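Local coordinates for protein hypothetical bacterial 6-phosphogluconolactonase (Bacteroides fragilis, PDB 3SCY) that is a putative 6-phosphogluconolactonase, a seven-bladed beta-propeller that probably hydrolyses 6-phosphogluconolactone to 6-phosphogluconate, at residues Gln95-Cys103 / Thr114-Phe125. Residues are numbered along the deposited sequence; the frame is centred on the assembly and turned at random.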
ATOM      1  N   GLN A  95      -3.897  16.630  10.333  1.00 21.69           N
ATOM      2  CA  GLN A  95      -5.262  17.033   9.997  1.00 21.81           C
ATOM      3  C   GLN A  95      -6.170  15.830  10.158  1.00 24.08           C
ATOM      4  O   GLN A  95      -5.774  14.725   9.803  1.00 22.16           O
ATOM      5  CB  GLN A  95      -5.385  17.633   8.580  1.00 22.41           C
ATOM      6  CG  GLN A  95      -4.566  18.899   8.310  1.00 22.83           C
ATOM      7  CD  GLN A  95      -5.140  20.160   8.919  1.00 27.87           C
ATOM      8  OE1 GLN A  95      -6.120  20.142   9.684  1.00 26.03           O
ATOM      9  NE2 GLN A  95      -4.535  21.293   8.594  1.00 26.62           N
ATOM     10  N   LYS A  96      -7.393  16.041  10.622  1.00 23.73           N
ATOM     11  CA  LYS A  96      -8.355  14.960  10.859  1.00 22.90           C
ATOM     12  C   LYS A  96      -8.970  14.466   9.549  1.00 24.42           C
ATOM     13  O   LYS A  96      -9.252  15.256   8.649  1.00 23.27           O
ATOM     14  CB  LYS A  96      -9.451  15.453  11.831  1.00 26.57           C
ATOM     15  CG  LYS A  96      -8.907  15.910  13.185  1.00 31.94           C
ATOM     16  CD  LYS A  96      -8.269  14.780  14.033  1.00 43.73           C
ATOM     17  CE  LYS A  96      -8.029  15.185  15.476  1.00 60.89           C
ATOM     18  NZ  LYS A  96      -6.902  16.149  15.617  1.00 73.70           N
ATOM     19  N   THR A  97      -9.164  13.145   9.441  1.00 23.26           N
ATOM     20  CA  THR A  97      -9.753  12.575   8.232  1.00 21.08           C
ATOM     21  C   THR A  97     -11.262  12.666   8.243  1.00 24.63           C
ATOM     22  O   THR A  97     -11.862  12.548   7.182  1.00 24.04           O
ATOM     23  CB  THR A  97      -9.374  11.101   8.103  1.00 19.63           C
ATOM     24  OG1 THR A  97      -9.745  10.409   9.292  1.00 22.68           O
ATOM     25  CG2 THR A  97      -7.924  10.913   7.835  1.00 20.60           C
HETATM   26  N   MSE A  98     -11.879  12.710   9.452  1.00 23.68           N
HETATM   27  CA  MSE A  98     -13.336  12.705   9.628  1.00 26.06           C
HETATM   28  C   MSE A  98     -13.914  11.407   9.007  1.00 28.74           C
HETATM   29  O   MSE A  98     -15.029  11.367   8.490  1.00 29.60           O
HETATM   30  CB  MSE A  98     -13.968  13.980   9.090  1.00 28.56           C
HETATM   31  CG  MSE A  98     -13.707  15.159  10.045  1.00 34.87           C
HETATM   32 SE   MSE A  98     -13.914  16.832   9.195  0.75 42.59          SE
HETATM   33  CE  MSE A  98     -12.406  16.780   8.049  1.00 38.06           C
ATOM     34  N   GLY A  99     -13.124  10.348   9.134  1.00 27.24           N
ATOM     35  CA  GLY A  99     -13.436   9.010   8.661  1.00 26.40           C
ATOM     36  C   GLY A  99     -12.535   8.062   9.415  1.00 27.89           C
ATOM     37  O   GLY A  99     -11.313   8.207   9.384  1.00 26.85           O
ATOM     38  N   ALA A 100     -13.143   7.144  10.154  1.00 25.52           N
ATOM     39  CA  ALA A 100     -12.415   6.246  11.034  1.00 25.40           C
ATOM     40  C   ALA A 100     -11.521   5.260  10.310  1.00 26.54           C
ATOM     41  O   ALA A 100     -11.832   4.793   9.213  1.00 25.40           O
ATOM     42  CB  ALA A 100     -13.385   5.497  11.917  1.00 28.03           C
ATOM     43  N   ASP A 101     -10.400   4.956  10.963  1.00 23.74           N
ATOM     44  CA  ASP A 101      -9.363   4.001  10.580  1.00 21.55           C
ATOM     45  C   ASP A 101      -8.765   4.232   9.175  1.00 23.39           C
ATOM     46  O   ASP A 101      -8.747   3.315   8.338  1.00 21.34           O
ATOM     47  CB  ASP A 101      -9.833   2.549  10.763  1.00 22.46           C
ATOM     48  CG  ASP A 101      -9.986   2.177  12.229  1.00 32.26           C
ATOM     49  OD1 ASP A 101      -9.164   2.644  13.055  1.00 31.29           O
ATOM     50  OD2 ASP A 101     -10.936   1.445  12.556  1.00 38.11           O
ATOM     51  N   PRO A 102      -8.173   5.422   8.942  1.00 20.02           N
ATOM     52  CA  PRO A 102      -7.455   5.643   7.669  1.00 18.65           C
ATOM     53  C   PRO A 102      -6.348   4.608   7.598  1.00 20.94           C
ATOM     54  O   PRO A 102      -5.620   4.433   8.572  1.00 18.84           O
ATOM     55  CB  PRO A 102      -6.975   7.095   7.775  1.00 19.96           C
ATOM     56  CG  PRO A 102      -6.870   7.334   9.289  1.00 24.23           C
ATOM     57  CD  PRO A 102      -8.035   6.579   9.858  1.00 21.11           C
ATOM     58  N   CYS A 103      -6.275   3.838   6.479  1.00 17.50           N
ATOM     59  CA  CYS A 103      -5.359   2.695   6.448  1.00 16.22           C
ATOM     60  C   CYS A 103      -4.504   2.646   5.194  1.00 18.09           C
ATOM     61  O   CYS A 103      -3.723   1.700   5.013  1.00 17.06           O
ATOM     62  CB  CYS A 103      -6.167   1.409   6.583  1.00 16.92           C
ATOM     63  SG  CYS A 103      -7.289   1.117   5.184  1.00 20.43           S
ATOM     64  N   THR A 114      -6.892   9.607   1.475  1.00 17.48           N
ATOM     65  CA  THR A 114      -6.884   8.451   2.368  1.00 17.03           C
ATOM     66  C   THR A 114      -8.013   7.483   2.048  1.00 19.63           C
ATOM     67  O   THR A 114      -9.112   7.903   1.651  1.00 18.80           O
ATOM     68  CB  THR A 114      -7.003   8.859   3.856  1.00 20.61           C
ATOM     69  OG1 THR A 114      -8.271   9.462   4.100  1.00 22.27           O
ATOM     70  CG2 THR A 114      -5.896   9.771   4.302  1.00 22.59           C
ATOM     71  N   ALA A 115      -7.804   6.214   2.415  1.00 16.62           N
ATOM     72  CA  ALA A 115      -8.833   5.185   2.432  1.00 17.32           C
ATOM     73  C   ALA A 115      -9.203   4.972   3.888  1.00 20.92           C
ATOM     74  O   ALA A 115      -8.360   4.514   4.679  1.00 18.28           O
ATOM     75  CB  ALA A 115      -8.323   3.899   1.802  1.00 18.10           C
ATOM     76  N   ASN A 116     -10.454   5.295   4.268  1.00 19.64           N
ATOM     77  CA  ASN A 116     -10.868   5.184   5.665  1.00 19.05           C
ATOM     78  C   ASN A 116     -11.640   3.895   5.826  1.00 21.10           C
ATOM     79  O   ASN A 116     -12.770   3.766   5.350  1.00 22.04           O
ATOM     80  CB  ASN A 116     -11.678   6.411   6.109  1.00 21.00           C
ATOM     81  CG  ASN A 116     -10.999   7.706   5.749  1.00 25.64           C
ATOM     82  OD1 ASN A 116      -9.763   7.831   5.809  1.00 21.11           O
ATOM     83  ND2 ASN A 116     -11.786   8.666   5.306  1.00 22.13           N
ATOM     84  N   TYR A 117     -10.986   2.917   6.471  1.00 19.42           N
ATOM     85  CA  TYR A 117     -11.527   1.566   6.599  1.00 19.48           C
ATOM     86  C   TYR A 117     -12.837   1.521   7.361  1.00 24.85           C
ATOM     87  O   TYR A 117     -13.802   0.895   6.914  1.00 26.72           O
ATOM     88  CB  TYR A 117     -10.498   0.640   7.273  1.00 20.05           C
ATOM     89  CG  TYR A 117     -10.949  -0.798   7.334  1.00 21.74           C
ATOM     90  CD1 TYR A 117     -10.729  -1.663   6.264  1.00 22.85           C
ATOM     91  CD2 TYR A 117     -11.676  -1.275   8.424  1.00 23.37           C
ATOM     92  CE1 TYR A 117     -11.162  -2.984   6.304  1.00 23.23           C
ATOM     93  CE2 TYR A 117     -12.120  -2.596   8.471  1.00 23.96           C
ATOM     94  CZ  TYR A 117     -11.855  -3.443   7.406  1.00 28.10           C
ATOM     95  OH  TYR A 117     -12.277  -4.751   7.437  1.00 34.12           O
ATOM     96  N   SER A 118     -12.864   2.126   8.535  1.00 23.33           N
ATOM     97  CA  SER A 118     -14.060   2.037   9.370  1.00 24.35           C
ATOM     98  C   SER A 118     -15.062   3.146   9.066  1.00 30.07           C
ATOM     99  O   SER A 118     -16.261   2.973   9.299  1.00 32.99           O
ATOM    100  CB  SER A 118     -13.677   2.019  10.841  1.00 28.98           C
ATOM    101  OG  SER A 118     -12.921   0.842  11.099  1.00 31.48           O
ATOM    102  N   GLY A 119     -14.582   4.243   8.493  1.00 26.92           N
ATOM    103  CA  GLY A 119     -15.443   5.330   8.060  1.00 26.65           C
ATOM    104  C   GLY A 119     -16.163   4.981   6.769  1.00 29.91           C
ATOM    105  O   GLY A 119     -17.151   5.626   6.440  1.00 28.80           O
ATOM    106  N   GLY A 120     -15.631   3.998   6.007  1.00 25.06           N
ATOM    107  CA  GLY A 120     -16.182   3.594   4.709  1.00 25.53           C
ATOM    108  C   GLY A 120     -16.269   4.813   3.811  1.00 26.68           C
ATOM    109  O   GLY A 120     -17.325   5.147   3.279  1.00 26.46           O
ATOM    110  N   SER A 121     -15.154   5.537   3.724  1.00 21.58           N
ATOM    111  CA  SER A 121     -15.069   6.793   3.016  1.00 19.73           C
ATOM    112  C   SER A 121     -13.637   7.021   2.577  1.00 22.01           C
ATOM    113  O   SER A 121     -12.723   6.263   2.952  1.00 21.39           O
ATOM    114  CB  SER A 121     -15.514   7.936   3.936  1.00 23.90           C
ATOM    115  OG  SER A 121     -14.686   7.997   5.090  1.00 26.09           O
ATOM    116  N   ILE A 122     -13.436   8.103   1.809  1.00 20.57           N
ATOM    117  CA  ILE A 122     -12.124   8.567   1.410  1.00 18.17           C
ATOM    118  C   ILE A 122     -12.062  10.063   1.701  1.00 21.48           C
ATOM    119  O   ILE A 122     -13.082  10.774   1.611  1.00 21.17           O
ATOM    120  CB  ILE A 122     -11.724   8.242  -0.052  1.00 20.11           C
ATOM    121  CG1 ILE A 122     -12.667   8.931  -1.066  1.00 21.37           C
ATOM    122  CG2 ILE A 122     -11.654   6.724  -0.258  1.00 19.06           C
ATOM    123  CD1 ILE A 122     -12.204   8.751  -2.542  1.00 25.26           C
ATOM    124  N   THR A 123     -10.899  10.521   2.137  1.00 17.27           N
ATOM    125  CA  THR A 123     -10.716  11.933   2.483  1.00 16.78           C
ATOM    126  C   THR A 123      -9.632  12.543   1.597  1.00 19.82           C
ATOM    127  O   THR A 123      -8.579  11.941   1.399  1.00 18.24           O
ATOM    128  CB  THR A 123     -10.368  12.094   3.988  1.00 20.08           C
ATOM    129  OG1 THR A 123     -11.385  11.474   4.762  1.00 20.61           O
ATOM    130  CG2 THR A 123     -10.284  13.577   4.410  1.00 21.59           C
ATOM    131  N   VAL A 124      -9.878  13.766   1.103  1.00 19.16           N
ATOM    132  CA  VAL A 124      -8.933  14.510   0.279  1.00 18.73           C
ATOM    133  C   VAL A 124      -8.391  15.670   1.099  1.00 20.69           C
ATOM    134  O   VAL A 124      -9.196  16.400   1.706  1.00 20.99           O
ATOM    135  CB  VAL A 124      -9.640  15.046  -1.017  1.00 21.01           C
ATOM    136  CG1 VAL A 124      -8.691  15.864  -1.885  1.00 19.35           C
ATOM    137  CG2 VAL A 124     -10.244  13.895  -1.820  1.00 21.43           C
ATOM    138  N   PHE A 125      -7.054  15.855   1.078  1.00 17.74           N
ATOM    139  CA  PHE A 125      -6.405  16.996   1.716  1.00 17.77           C
ATOM    140  C   PHE A 125      -5.548  17.721   0.702  1.00 20.18           C
ATOM    141  O   PHE A 125      -4.634  17.094   0.163  1.00 19.04           O
ATOM    142  CB  PHE A 125      -5.486  16.574   2.890  1.00 18.61           C
ATOM    143  CG  PHE A 125      -6.085  15.747   3.993  1.00 18.62           C
ATOM    144  CD1 PHE A 125      -6.167  14.366   3.876  1.00 18.39           C
ATOM    145  CD2 PHE A 125      -6.514  16.340   5.174  1.00 19.60           C
ATOM    146  CE1 PHE A 125      -6.679  13.589   4.907  1.00 19.96           C
ATOM    147  CE2 PHE A 125      -7.073  15.569   6.187  1.00 20.92           C
ATOM    148  CZ  PHE A 125      -7.144  14.192   6.057  1.00 19.49           C
TER
HETATM  149  O   HOH W   1     -16.305   9.329   6.844  1.00 28.87           O
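Gly-99 lies over the buried amide of Asn-116, and both of that amide's N-H groups are used within its own hairpin. ND2 of Asn-116 donates to Ser-121 OG at 3.0 Å, almost straight (172°), and to Thr-123 OG1 at 2.9 Å. Both hydroxyls lie in the amide plane, while OD1 accepts from Thr-114 OG1, so the flat group is fixed in its rotation. Gly-99, with no side chain, lets the backbone pass close to the amide, its CA 3.8 Å from Asn-116 ND2. Thr-123 OG1, set beside its backbone N (chi1 -56°), is turned toward Thr-97 O and donates to it at 2.7 Å, in the carbonyl plane and on a lone pair, carrying the network across the contact. A water joins Met-98 O to Ser-121 OG. In this beta-propeller, residues 97-101 link the outermost strand of one blade, 88-96, to the first strand of the next, 102-107, and the contact packs this linker against the two middle strands of the following blade, 111-116 and 121-126. Within that blade Pro-102 faces Asn-116 in an antiparallel non-hydrogen-bonded pair, where proline's missing N-H costs nothing, and Cys-103 N binds Ala-115 O at 2.8 Å. Gly-120 and Ser-121, both facing Asn-116, form a G1 beta bulge, whose positive phi at Gly-120 favours glycine. At the turn, Tyr-117 N donates to Asp-101 O, and Gly-119 N to Ala-100 O. Ser-118 OG donates to the anti lone pair of Asp-101 OD2 at 2.5 Å, a carboxylate oxygen that Ser-71 also reaches weakly. At the other end, Phe-125 turns its ring edge to the linker: CE2 lies 3.3 Å from Lys-96 O, and CZ meets Thr-97 CG2 in the ring plane.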